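Local coordinates for protein GH26A (Muricauda sp. MAR_2010_75, PDB 6Q75) that belongs to glycoside hydrolase family 26 and probably hydrolyses beta-linked polysaccharides such as mannans, as many relatives in this family do, at residues V158-L163 / N212-V217; D37-L42 / W293-V298. All coordinates share one frame; numbering follows the deposited sequence.

Contact 1: V158-L163 / N212-V217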
loop_
_atom_site.group_PDB
_atom_site.type_symbol
_atom_site.label_atom_id
_atom_site.label_comp_id
_atom_site.label_asym_id
_atom_site.label_seq_id
_atom_site.Cartn_x
_atom_site.Cartn_y
_atom_site.Cartn_z
ATOM N N VAL A 158 3.018 -17.183 -2.536
ATOM C CA VAL A 158 2.876 -18.315 -1.623
ATOM C C VAL A 158 2.477 -17.837 -0.230
ATOM O O VAL A 158 1.755 -18.532 0.498
ATOM C CB VAL A 158 4.172 -19.143 -1.582
ATOM C CG1 VAL A 158 4.399 -19.822 -2.913
ATOM C CG2 VAL A 158 5.348 -18.281 -1.234
ATOM N N HIS A 159 2.926 -16.653 0.154
ATOM C CA HIS A 159 2.588 -16.122 1.470
ATOM C C HIS A 159 1.206 -15.476 1.461
ATOM O O HIS A 159 0.444 -15.622 2.425
ATOM C CB HIS A 159 3.686 -15.142 1.904
ATOM C CG HIS A 159 5.044 -15.777 1.942
ATOM N ND1 HIS A 159 5.328 -16.876 2.727
ATOM C CD2 HIS A 159 6.164 -15.540 1.211
ATOM C CE1 HIS A 159 6.575 -17.262 2.512
ATOM N NE2 HIS A 159 7.101 -16.473 1.592
ATOM N N LEU A 160 0.842 -14.799 0.372
ATOM C CA LEU A 160 -0.532 -14.313 0.266
ATOM C C LEU A 160 -1.530 -15.463 0.320
ATOM O O LEU A 160 -2.621 -15.321 0.889
ATOM C CB LEU A 160 -0.700 -13.511 -1.025
ATOM C CG LEU A 160 0.135 -12.224 -1.092
ATOM C CD1 LEU A 160 0.024 -11.548 -2.450
ATOM C CD2 LEU A 160 -0.227 -11.213 0.033
ATOM N N LYS A 161 -1.147 -16.632 -0.213
ATOM C CA LYS A 161 -2.046 -17.777 -0.203
ATOM C C LYS A 161 -2.179 -18.353 1.198
ATOM O O LYS A 161 -3.259 -18.810 1.583
ATOM C CB LYS A 161 -1.502 -18.858 -1.145
ATOM C CG LYS A 161 -1.927 -18.760 -2.583
ATOM C CD LYS A 161 -1.083 -19.755 -3.410
ATOM C CE LYS A 161 -1.684 -20.055 -4.770
ATOM N NZ LYS A 161 -0.816 -21.019 -5.534
ATOM N N LYS A 162 -1.109 -18.307 1.988
ATOM C CA LYS A 162 -1.228 -18.707 3.384
ATOM C C LYS A 162 -2.148 -17.751 4.144
ATOM O O LYS A 162 -2.949 -18.178 4.990
ATOM C CB LYS A 162 0.159 -18.762 4.019
ATOM C CG LYS A 162 0.161 -19.163 5.475
ATOM N N LEU A 163 -2.080 -16.462 3.824
ATOM C CA LEU A 163 -2.976 -15.497 4.467
ATOM C C LEU A 163 -4.431 -15.730 4.056
ATOM O O LEU A 163 -5.340 -15.588 4.877
ATOM C CB LEU A 163 -2.511 -14.078 4.132
ATOM C CG LEU A 163 -1.221 -13.687 4.860
ATOM C CD1 LEU A 163 -0.556 -12.504 4.191
ATOM C CD2 LEU A 163 -1.519 -13.338 6.316
ATOM N N ASN A 212 -8.195 -14.465 -3.756
ATOM C CA ASN A 212 -9.426 -13.700 -3.669
ATOM C C ASN A 212 -9.528 -12.854 -2.415
ATOM O O ASN A 212 -10.585 -12.264 -2.176
ATOM C CB ASN A 212 -10.626 -14.646 -3.762
ATOM C CG ASN A 212 -10.644 -15.371 -5.078
ATOM O OD1 ASN A 212 -10.395 -14.752 -6.115
ATOM N ND2 ASN A 212 -10.900 -16.675 -5.058
ATOM N N ASN A 213 -8.500 -12.845 -1.580
ATOM C CA ASN A 213 -8.510 -12.097 -0.334
ATOM C C ASN A 213 -7.812 -10.749 -0.451
ATOM O O ASN A 213 -7.570 -10.105 0.576
ATOM C CB ASN A 213 -7.861 -12.920 0.775
ATOM C CG ASN A 213 -6.405 -13.193 0.486
ATOM O OD1 ASN A 213 -6.029 -13.414 -0.679
ATOM N ND2 ASN A 213 -5.568 -13.167 1.525
ATOM N N LEU A 214 -7.476 -10.303 -1.658
ATOM C CA LEU A 214 -6.772 -9.038 -1.841
ATOM C C LEU A 214 -7.737 -7.907 -2.174
ATOM O O LEU A 214 -8.693 -8.089 -2.933
ATOM C CB LEU A 214 -5.725 -9.151 -2.946
ATOM C CG LEU A 214 -4.813 -10.384 -2.862
ATOM C CD1 LEU A 214 -3.849 -10.434 -4.037
ATOM C CD2 LEU A 214 -4.038 -10.353 -1.555
ATOM N N ILE A 215 -7.535 -6.763 -1.518
ATOM C CA ILE A 215 -8.130 -5.493 -1.910
ATOM C C ILE A 215 -7.043 -4.723 -2.640
ATOM O O ILE A 215 -5.973 -4.468 -2.073
ATOM C CB ILE A 215 -8.642 -4.716 -0.682
ATOM C CG1 ILE A 215 -9.892 -5.412 -0.114
ATOM C CG2 ILE A 215 -8.973 -3.267 -1.041
ATOM C CD1 ILE A 215 -10.224 -4.972 1.295
ATOM N N TRP A 216 -7.293 -4.342 -3.890
ATOM C CA TRP A 216 -6.218 -3.813 -4.722
ATOM C C TRP A 216 -6.095 -2.313 -4.522
ATOM O O TRP A 216 -6.967 -1.545 -4.945
ATOM C CB TRP A 216 -6.430 -4.157 -6.193
ATOM C CG TRP A 216 -6.110 -5.616 -6.428
ATOM C CD1 TRP A 216 -6.867 -6.698 -6.074
ATOM C CD2 TRP A 216 -4.885 -6.139 -6.964
ATOM N NE1 TRP A 216 -6.209 -7.863 -6.411
ATOM C CE2 TRP A 216 -4.991 -7.543 -6.953
ATOM C CE3 TRP A 216 -3.731 -5.557 -7.489
ATOM C CZ2 TRP A 216 -3.971 -8.368 -7.419
ATOM C CZ3 TRP A 216 -2.724 -6.376 -7.957
ATOM C CH2 TRP A 216 -2.863 -7.776 -7.936
ATOM N N VAL A 217 -4.987 -1.895 -3.915
ATOM C CA VAL A 217 -4.775 -0.486 -3.593
ATOM C C VAL A 217 -3.747 0.037 -4.577
ATOM O O VAL A 217 -2.577 -0.371 -4.540
ATOM C CB VAL A 217 -4.305 -0.271 -2.154
ATOM C CG1 VAL A 217 -4.179 1.270 -1.873
ATOM C CG2 VAL A 217 -5.271 -0.935 -1.158
#
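Leu-160 and Leu-214 meet fork to fork. Leu-160 CD2 lies 4.2 Å from Leu-214 CD2. The second methyl of Leu-160, CD1, lies 4.3 Å from Leu-214 CD1, so both branches of each fork take part. Leu-160 CG sits beside its own backbone N (chi1 -64°), and the extended second torsion carries the fork off the helix toward the strand. Leu-214 starts at the base of strand 214-221. Its CB bond does not aim at the helix, but the branched end swings round to reach it.

Asn-213 makes the other half of the contact. Its CG is turned between the backbone N and the carbonyl carbon (chi1 63°), and this brings the amide to the helix backbone. Asn-213 ND2 is 3.7 Å from Leu-160 O, too long for a hydrogen bond. Asn-213 ND2 also lies 3.8 Å from Leu-163 C and 4.1 Å from Leu-163 CB. The hydrogen bond of ND2 goes instead to Val-168 O, just beyond the helix. Leu-163 continues past the amide onto Ala-95 and Ile-96 of helix 88-100 and onto Ile-170.

The arrangement is that of a (beta/alpha)8 barrel. Helix 144-165 belongs to the outer layer and leads into strand 170-173, the parallel neighbour of strand 214-221. The contact lies at the N-terminal end of strand 214-221.

The chemistry is split. The leucine forks hold helix to strand by van der Waals packing alone. The buried Asn-213 amide only lies alongside the helix here, and its bond to Val-168 fixes where ND2 points.

Contact 2: D37-L42 / W293-V298; sequences DYIHSL and WSWFMV
Ile-39 lays its CD1 methyl against the six-membered part of the Trp-295 indole, 4.2 Å from CZ3. The two side chains cross obliquely. Trp-295 CG stands between its backbone N and carbonyl carbon (chi1 75°), which swings the ring back toward the helix although its CB bond does not aim there. The other branch of Ile-39 covers Ser-294: CG2 is 4.1 Å from Ser-294 OG and equally far from Ser-294 CB.

Leu-42 comes at the same serine. Leu-42 CD1 lies 3.4 Å from Ser-294 O and 3.8 Å from Ser-294 CB. The serine hydroxyl is not left to the methyls, because OG hydrogen-bonds to Ile-273 O on the neighbouring strand.

The fold is a (beta/alpha)8 barrel, as expected for family 26. Strand 293-299 pairs in parallel with strands 273-278 and 46-51. Trp-295 points into the barrel and also touches Leu-171. Helix 30-40 lies across the N-terminal end of the barrel, where Ile-39 reaches both Leu-171 and Pro-272.

Tyr-38 O accepts from Ser-41 N and from Ser-41 OG, the latter at 2.8 Å. Both donors approach from the same face of the carbonyl plane. Leu-42 CD2 sits 4.0 Å above one face of the Tyr-38 ring, offset toward its rim, while Phe-329 meets that ring edge-to-face.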
loop_
_atom_site.group_PDB
_atom_site.type_symbol
_atom_site.label_atom_id
_atom_site.label_comp_id
_atom_site.label_asym_id
_atom_site.label_seq_id
_atom_site.Cartn_x
_atom_site.Cartn_y
_atom_site.Cartn_z
ATOM N N ASP A 37 -16.920 -2.993 2.559
ATOM C CA ASP A 37 -18.139 -2.314 2.985
ATOM C C ASP A 37 -17.852 -1.387 4.153
ATOM O O ASP A 37 -18.388 -0.271 4.231
ATOM C CB ASP A 37 -19.221 -3.327 3.370
ATOM C CG ASP A 37 -20.449 -2.658 3.983
ATOM O OD1 ASP A 37 -21.003 -1.728 3.352
ATOM O OD2 ASP A 37 -20.863 -3.044 5.100
ATOM N N TYR A 38 -17.005 -1.834 5.076
ATOM C CA TYR A 38 -16.643 -0.987 6.205
ATOM C C TYR A 38 -15.917 0.269 5.737
ATOM O O TYR A 38 -16.212 1.377 6.201
ATOM C CB TYR A 38 -15.787 -1.790 7.177
ATOM C CG TYR A 38 -15.273 -0.989 8.337
ATOM C CD1 TYR A 38 -16.137 -0.517 9.322
ATOM C CD2 TYR A 38 -13.914 -0.704 8.444
ATOM C CE1 TYR A 38 -15.659 0.227 10.397
ATOM C CE2 TYR A 38 -13.424 0.038 9.509
ATOM C CZ TYR A 38 -14.292 0.484 10.475
ATOM O OH TYR A 38 -13.781 1.206 11.529
ATOM N N ILE A 39 -14.962 0.119 4.818
ATOM C CA ILE A 39 -14.219 1.282 4.326
ATOM C C ILE A 39 -15.147 2.230 3.570
ATOM O O ILE A 39 -15.059 3.461 3.714
ATOM C CB ILE A 39 -13.029 0.811 3.465
ATOM C CG1 ILE A 39 -11.955 0.158 4.340
ATOM C CG2 ILE A 39 -12.425 1.967 2.685
ATOM C CD1 ILE A 39 -10.834 -0.547 3.533
ATOM N N HIS A 40 -16.076 1.679 2.781
ATOM C CA HIS A 40 -17.047 2.530 2.094
ATOM C C HIS A 40 -17.954 3.274 3.057
ATOM O O HIS A 40 -18.498 4.321 2.687
ATOM C CB HIS A 40 -17.896 1.712 1.133
ATOM C CG HIS A 40 -17.281 1.570 -0.221
ATOM N ND1 HIS A 40 -16.347 0.598 -0.516
ATOM C CD2 HIS A 40 -17.443 2.291 -1.355
ATOM C CE1 HIS A 40 -15.975 0.712 -1.779
ATOM N NE2 HIS A 40 -16.625 1.732 -2.311
ATOM N N SER A 41 -18.127 2.769 4.274
ATOM C CA SER A 41 -19.042 3.380 5.233
ATOM C C SER A 41 -18.388 4.454 6.102
ATOM O O SER A 41 -19.081 5.050 6.937
ATOM C CB SER A 41 -19.640 2.311 6.154
ATOM O OG SER A 41 -18.742 2.054 7.229
ATOM N N LEU A 42 -17.086 4.711 5.949
ATOM C CA LEU A 42 -16.394 5.564 6.914
ATOM C C LEU A 42 -16.928 6.988 6.896
ATOM O O LEU A 42 -17.050 7.612 7.953
ATOM C CB LEU A 42 -14.888 5.559 6.660
ATOM C CG LEU A 42 -14.174 4.235 6.972
ATOM C CD1 LEU A 42 -12.735 4.183 6.402
ATOM C CD2 LEU A 42 -14.212 3.963 8.474
ATOM N N TRP A 293 -10.241 10.920 2.978
ATOM C CA TRP A 293 -9.151 9.996 3.280
ATOM C C TRP A 293 -9.655 8.910 4.227
ATOM O O TRP A 293 -10.186 9.207 5.298
ATOM C CB TRP A 293 -7.957 10.729 3.900
ATOM C CG TRP A 293 -7.308 11.769 3.045
ATOM C CD1 TRP A 293 -7.166 13.106 3.352
ATOM C CD2 TRP A 293 -6.630 11.577 1.788
ATOM N NE1 TRP A 293 -6.461 13.747 2.355
ATOM C CE2 TRP A 293 -6.131 12.835 1.384
ATOM C CE3 TRP A 293 -6.419 10.466 0.950
ATOM C CZ2 TRP A 293 -5.431 13.021 0.193
ATOM C CZ3 TRP A 293 -5.716 10.655 -0.230
ATOM C CH2 TRP A 293 -5.231 11.920 -0.599
ATOM N N SER A 294 -9.480 7.643 3.831
ATOM C CA SER A 294 -10.038 6.534 4.594
ATOM C C SER A 294 -9.094 5.993 5.641
ATOM O O SER A 294 -9.563 5.421 6.625
ATOM C CB SER A 294 -10.420 5.375 3.664
ATOM O OG SER A 294 -11.219 5.854 2.609
ATOM N N TRP A 295 -7.788 6.104 5.425
ATOM C CA TRP A 295 -6.807 5.765 6.444
ATOM C C TRP A 295 -5.556 6.573 6.158
ATOM O O TRP A 295 -5.413 7.185 5.097
ATOM C CB TRP A 295 -6.506 4.240 6.525
ATOM C CG TRP A 295 -5.651 3.664 5.429
ATOM C CD1 TRP A 295 -4.267 3.700 5.329
ATOM C CD2 TRP A 295 -6.116 2.911 4.295
ATOM N NE1 TRP A 295 -3.866 3.020 4.180
ATOM C CE2 TRP A 295 -4.982 2.543 3.533
ATOM C CE3 TRP A 295 -7.386 2.527 3.843
ATOM C CZ2 TRP A 295 -5.079 1.793 2.339
ATOM C CZ3 TRP A 295 -7.484 1.797 2.636
ATOM C CH2 TRP A 295 -6.329 1.433 1.915
ATOM N N PHE A 296 -4.676 6.625 7.152
ATOM C CA PHE A 296 -3.315 7.090 6.956
ATOM C C PHE A 296 -2.398 6.015 7.504
ATOM O O PHE A 296 -2.798 5.263 8.391
ATOM C CB PHE A 296 -3.068 8.448 7.658
ATOM C CG PHE A 296 -3.205 8.404 9.153
ATOM C CD1 PHE A 296 -2.192 7.879 9.963
ATOM C CD2 PHE A 296 -4.311 8.973 9.772
ATOM C CE1 PHE A 296 -2.307 7.887 11.364
ATOM C CE2 PHE A 296 -4.437 8.971 11.163
ATOM C CZ PHE A 296 -3.430 8.437 11.962
ATOM N N MET A 297 -1.161 5.944 6.982
ATOM C CA MET A 297 -0.184 4.986 7.495
ATOM C C MET A 297 1.148 5.700 7.674
ATOM O O MET A 297 1.806 6.034 6.687
ATOM C CB MET A 297 -0.024 3.784 6.542
ATOM C CG MET A 297 0.807 2.703 7.206
ATOM S SD MET A 297 1.279 1.324 6.142
ATOM C CE MET A 297 2.308 2.161 4.929
ATOM N N VAL A 298 1.540 5.949 8.928
ATOM C CA VAL A 298 2.815 6.605 9.191
ATOM C C VAL A 298 3.970 5.663 8.890
ATOM O O VAL A 298 3.905 4.452 9.161
ATOM C CB VAL A 298 2.862 7.108 10.641
ATOM C CG1 VAL A 298 4.209 7.738 10.937
ATOM C CG2 VAL A 298 1.775 8.109 10.844
#

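Both contacts are buried and reach the same barrel sheet near its N-terminal end, contact 1 from the outer layer and contact 2 from across the bottom. Their centres are about 19 Å apart. Contact 1 joins helix 144-165 to strand 214-221, contact 2 helix 30-40 to strand 293-299. They meet inside the barrel, where Val-217 CG2 packs 4.0 Å from Trp-295 CH2. Helix 30-40 also ties them together, since its side chains cover Ile-215. Neither has a hydrogen bond between its segments; Asn-213 bonds instead to Val-168 and Ser-294 to Ile-273. Contact 1 pairs aliphatic forks beside an amide, whereas contact 2 sets aliphatic side chains on a serine and an indole that faces the barrel interior.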